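Local structure of probable ribosomal RNA small subunit methyltransferase (Thermus thermophilus, 3DMH) at residues A[241-253]-A[270-282]. The protein methylates the N2 atom of a guanosine in 16S ribosomal RNA, using S-adenosylmethionine as the methyl donor. Numbering follows the deposited sequence.
Sequences GAGYGALTLPLAR and SLQKGLEANALKA. With SAM (S-adenosylmethionine), chain D.
With CG anti to the backbone N (chi1 174°), Leu271 projects out from its helix, its CD1 against Gly245 and its CD2 beside Ala242 CB, while Leu249, at an unusual chi1 of -93°, swings both methyls toward helix 270-277. The two leucines lie side by side with their ends pointing opposite ways, CD1 of Leu249 3.6 Å from CD1 of Leu271. Leucine suits both places because each branch finds its own partner: Leu249 CD1 also meets Leu275 CD2 at 3.7 Å, and its CD2 lies across the amide of Asn278. Leu271 CD1 comes within 3.6 Å of Gly245 CA, where a beta carbon would collide with it. Thr248 suits its place by packing CB and CG2 on Leu271 CD1 while OG1 bonds Asp239 OD2.

Polar groups close the far end. The Arg253 guanidinium turns toward Asn278, and NH2 donates a bent bond to Asn278 O (3.0 Å), on a lone pair in the carbonyl plane; a water joins the same NH2 to Asn278 OD1. Asn278 ND2 bonds Gly274 O (2.7 Å) nearly straight, and also Thr199 O in strand 196-202. Here the helix ends in a Schellman motif with Ala279, at positive phi, as C-prime residue. Beyond it Leu280 sets CD1 3.9 Å from Leu249 CG and CD2 3.4 Å from Arg253 NE, at the guanidinium edge; CD2 also reaches Ala252, whose small side chain lets 280-282 come close.

The glycine-rich loop 241-245, which holds a type II' beta turn from Ala242 to Gly245, belongs to the cofactor site of this Rossmann-like methyltransferase: Gly241 O accepts a bond from the S-adenosylmethionine amino nitrogen, and Gly243 leaves no side chain to strike the ligand. The helix axes meet at 36°, with strand 257-262 against Thr248 and Ala282, helix 214-227 on Leu247 and Pro250, and strand 196-202 touching Arg253 and Ser270.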
# COMPACT_ATOMS: atom_id res chain seq x y z
N GLY A 241 4.65 -1.18 -8.91
CA GLY A 241 4.67 -1.54 -7.50
C GLY A 241 6.08 -1.40 -6.99
O GLY A 241 6.68 -2.36 -6.53
N ALA A 242 6.61 -0.18 -7.06
CA ALA A 242 8.07 0.03 -6.86
C ALA A 242 8.55 -0.19 -5.43
O ALA A 242 9.76 -0.44 -5.21
CB ALA A 242 8.51 1.43 -7.38
N GLY A 243 7.66 -0.10 -4.44
CA GLY A 243 8.09 -0.25 -3.05
C GLY A 243 9.16 0.75 -2.65
O GLY A 243 9.15 1.88 -3.15
N TYR A 244 10.08 0.36 -1.75
CA TYR A 244 11.20 1.26 -1.39
C TYR A 244 12.35 1.26 -2.43
O TYR A 244 13.37 1.91 -2.24
CB TYR A 244 11.74 0.98 0.01
CG TYR A 244 12.26 -0.41 0.18
CD1 TYR A 244 13.47 -0.81 -0.40
CD2 TYR A 244 11.55 -1.34 0.93
CE1 TYR A 244 13.95 -2.10 -0.22
CE2 TYR A 244 12.03 -2.63 1.12
CZ TYR A 244 13.20 -3.00 0.53
OH TYR A 244 13.64 -4.28 0.71
N GLY A 245 12.17 0.52 -3.52
CA GLY A 245 13.09 0.61 -4.64
C GLY A 245 14.07 -0.51 -4.91
O GLY A 245 15.08 -0.28 -5.57
N ALA A 246 13.75 -1.74 -4.48
CA ALA A 246 14.66 -2.87 -4.73
C ALA A 246 14.98 -3.06 -6.22
O ALA A 246 16.11 -3.38 -6.57
CB ALA A 246 14.11 -4.17 -4.14
N LEU A 247 14.00 -2.83 -7.09
CA LEU A 247 14.24 -2.85 -8.55
C LEU A 247 14.62 -1.47 -9.09
O LEU A 247 15.47 -1.34 -9.98
CB LEU A 247 13.02 -3.37 -9.32
CG LEU A 247 12.47 -4.73 -8.89
CD1 LEU A 247 11.24 -5.12 -9.69
CD2 LEU A 247 13.53 -5.84 -8.99
N THR A 248 13.97 -0.45 -8.54
CA THR A 248 14.10 0.92 -9.02
C THR A 248 15.52 1.46 -8.92
O THR A 248 16.04 2.03 -9.87
CB THR A 248 13.19 1.87 -8.20
OG1 THR A 248 11.93 1.22 -7.91
CG2 THR A 248 13.01 3.21 -8.94
N LEU A 249 16.14 1.29 -7.76
CA LEU A 249 17.48 1.86 -7.54
C LEU A 249 18.54 1.24 -8.45
O LEU A 249 19.25 1.98 -9.14
CB LEU A 249 17.90 1.82 -6.06
CG LEU A 249 17.57 3.09 -5.24
CD1 LEU A 249 16.07 3.29 -5.04
CD2 LEU A 249 18.28 3.05 -3.89
N PRO A 250 18.63 -0.11 -8.48
CA PRO A 250 19.60 -0.74 -9.40
C PRO A 250 19.37 -0.35 -10.85
O PRO A 250 20.32 -0.05 -11.55
CB PRO A 250 19.36 -2.24 -9.19
CG PRO A 250 18.87 -2.33 -7.80
CD PRO A 250 17.97 -1.13 -7.64
N LEU A 251 18.11 -0.35 -11.31
CA LEU A 251 17.85 0.03 -12.70
C LEU A 251 18.25 1.49 -13.00
O LEU A 251 18.76 1.78 -14.09
CB LEU A 251 16.41 -0.27 -13.10
CG LEU A 251 16.09 -1.78 -13.16
CD1 LEU A 251 14.59 -1.97 -13.25
CD2 LEU A 251 16.82 -2.49 -14.31
N ALA A 252 18.05 2.39 -12.03
CA ALA A 252 18.49 3.79 -12.17
C ALA A 252 20.01 3.85 -12.20
O ALA A 252 20.60 4.58 -13.00
CB ALA A 252 17.96 4.66 -11.04
N ARG A 253 20.64 3.07 -11.32
CA ARG A 253 22.11 2.99 -11.28
C ARG A 253 22.69 2.49 -12.60
O ARG A 253 23.76 2.94 -13.03
CB ARG A 253 22.57 2.12 -10.10
CG ARG A 253 24.09 1.96 -9.89
CD ARG A 253 24.82 3.27 -9.66
NE ARG A 253 24.40 3.99 -8.45
CZ ARG A 253 24.70 3.64 -7.20
NH1 ARG A 253 25.41 2.54 -6.95
NH2 ARG A 253 24.28 4.40 -6.19
N SER A 270 9.56 6.24 1.07
CA SER A 270 10.73 5.37 1.24
C SER A 270 11.62 5.35 -0.00
O SER A 270 12.84 5.55 0.10
CB SER A 270 10.31 3.96 1.61
OG SER A 270 9.59 3.96 2.83
N LEU A 271 10.99 5.14 -1.16
CA LEU A 271 11.73 5.20 -2.42
C LEU A 271 12.41 6.56 -2.61
O LEU A 271 13.57 6.61 -3.04
CB LEU A 271 10.78 4.92 -3.59
CG LEU A 271 11.34 5.08 -5.01
CD1 LEU A 271 12.58 4.17 -5.22
CD2 LEU A 271 10.25 4.78 -6.04
N GLN A 272 11.70 7.65 -2.31
CA GLN A 272 12.28 8.98 -2.49
C GLN A 272 13.53 9.17 -1.64
O GLN A 272 14.54 9.72 -2.11
CB GLN A 272 11.22 10.06 -2.21
CG GLN A 272 10.19 10.15 -3.33
CD GLN A 272 9.00 11.04 -3.02
OE1 GLN A 272 8.74 11.38 -1.87
NE2 GLN A 272 8.27 11.42 -4.05
N LYS A 273 13.47 8.71 -0.39
CA LYS A 273 14.63 8.85 0.51
C LYS A 273 15.78 7.97 0.03
O LYS A 273 16.94 8.41 0.05
CB LYS A 273 14.27 8.51 1.97
CG LYS A 273 15.43 8.74 2.97
CD LYS A 273 14.95 8.71 4.40
CE LYS A 273 16.12 8.82 5.39
NZ LYS A 273 15.64 8.90 6.80
N GLY A 274 15.47 6.76 -0.43
CA GLY A 274 16.52 5.87 -0.95
C GLY A 274 17.21 6.43 -2.19
O GLY A 274 18.44 6.39 -2.29
N LEU A 275 16.43 6.97 -3.13
CA LEU A 275 17.02 7.61 -4.33
C LEU A 275 17.98 8.74 -3.96
O LEU A 275 19.11 8.84 -4.50
CB LEU A 275 15.93 8.15 -5.27
CG LEU A 275 15.09 7.08 -5.98
CD1 LEU A 275 13.80 7.67 -6.52
CD2 LEU A 275 15.91 6.35 -7.08
N GLU A 276 17.55 9.57 -3.01
CA GLU A 276 18.36 10.70 -2.54
C GLU A 276 19.64 10.22 -1.88
O GLU A 276 20.73 10.77 -2.14
CB GLU A 276 17.57 11.50 -1.51
CG GLU A 276 16.42 12.29 -2.09
CD GLU A 276 15.41 12.74 -1.03
OE1 GLU A 276 15.79 12.80 0.17
OE2 GLU A 276 14.25 13.04 -1.40
N ALA A 277 19.52 9.20 -1.03
CA ALA A 277 20.65 8.69 -0.25
C ALA A 277 21.72 8.04 -1.13
O ALA A 277 22.89 7.96 -0.74
CB ALA A 277 20.15 7.70 0.79
N ASN A 278 21.30 7.56 -2.30
CA ASN A 278 22.20 6.85 -3.21
C ASN A 278 22.69 7.69 -4.42
O ASN A 278 23.23 7.11 -5.38
CB ASN A 278 21.57 5.51 -3.63
CG ASN A 278 21.48 4.51 -2.47
OD1 ASN A 278 22.38 3.68 -2.29
ND2 ASN A 278 20.43 4.62 -1.65
N ALA A 279 22.45 9.04 -4.40
CA ALA A 279 22.85 9.92 -5.53
C ALA A 279 22.28 9.48 -6.86
O ALA A 279 22.92 9.47 -7.91
CB ALA A 279 24.39 10.09 -5.59
N LEU A 280 21.00 9.08 -6.79
CA LEU A 280 20.22 8.52 -7.95
C LEU A 280 18.93 9.27 -8.26
O LEU A 280 18.27 9.78 -7.34
CB LEU A 280 19.87 7.04 -7.71
CG LEU A 280 21.00 6.00 -7.73
CD1 LEU A 280 20.53 4.64 -7.24
CD2 LEU A 280 21.61 5.89 -9.14
N LYS A 281 18.53 9.32 -9.53
CA LYS A 281 17.31 10.03 -9.95
C LYS A 281 16.30 9.09 -10.59
O LYS A 281 16.63 8.29 -11.47
CB LYS A 281 17.63 11.18 -10.93
CG LYS A 281 18.23 12.45 -10.30
CD LYS A 281 19.71 12.29 -10.00
CE LYS A 281 20.26 13.48 -9.23
NZ LYS A 281 21.49 13.10 -8.50
N ALA A 282 15.06 9.20 -10.13
CA ALA A 282 13.92 8.49 -10.72
C ALA A 282 12.64 9.18 -10.30
O ALA A 282 12.62 9.93 -9.31
CB ALA A 282 13.90 7.01 -10.30
N SAM D . 9.15 -3.64 -6.22
CA SAM D . 9.36 -3.79 -4.74
C SAM D . 10.35 -4.90 -4.49
O SAM D . 10.61 -5.63 -5.46
OXT SAM D . 10.82 -5.07 -3.35
CB SAM D . 8.04 -4.14 -4.03
CG SAM D . 7.36 -5.43 -4.49
SD SAM D . 5.89 -5.79 -3.48
CE SAM D . 5.71 -7.58 -3.73
C5' SAM D . 4.47 -5.19 -4.45
C4' SAM D . 4.32 -3.68 -4.36
O4' SAM D . 3.12 -3.39 -5.08
C3' SAM D . 4.16 -3.12 -2.94
O3' SAM D . 5.12 -2.10 -2.66
C2' SAM D . 2.72 -2.61 -2.92
O2' SAM D . 2.48 -1.52 -2.04
C1' SAM D . 2.55 -2.29 -4.40
N9 SAM D . 1.15 -2.14 -4.76
C8 SAM D . 0.03 -2.78 -4.22
N7 SAM D . -1.07 -2.36 -4.88
C5 SAM D . -0.67 -1.43 -5.82
C6 SAM D . -1.35 -0.64 -6.75
N6 SAM D . -2.69 -0.67 -6.85
N1 SAM D . -0.61 0.19 -7.56
C2 SAM D . 0.76 0.26 -7.46
N3 SAM D . 1.46 -0.47 -6.51
C4 SAM D . 0.73 -1.30 -5.73
O HOH W 1 24.55 3.66 -3.78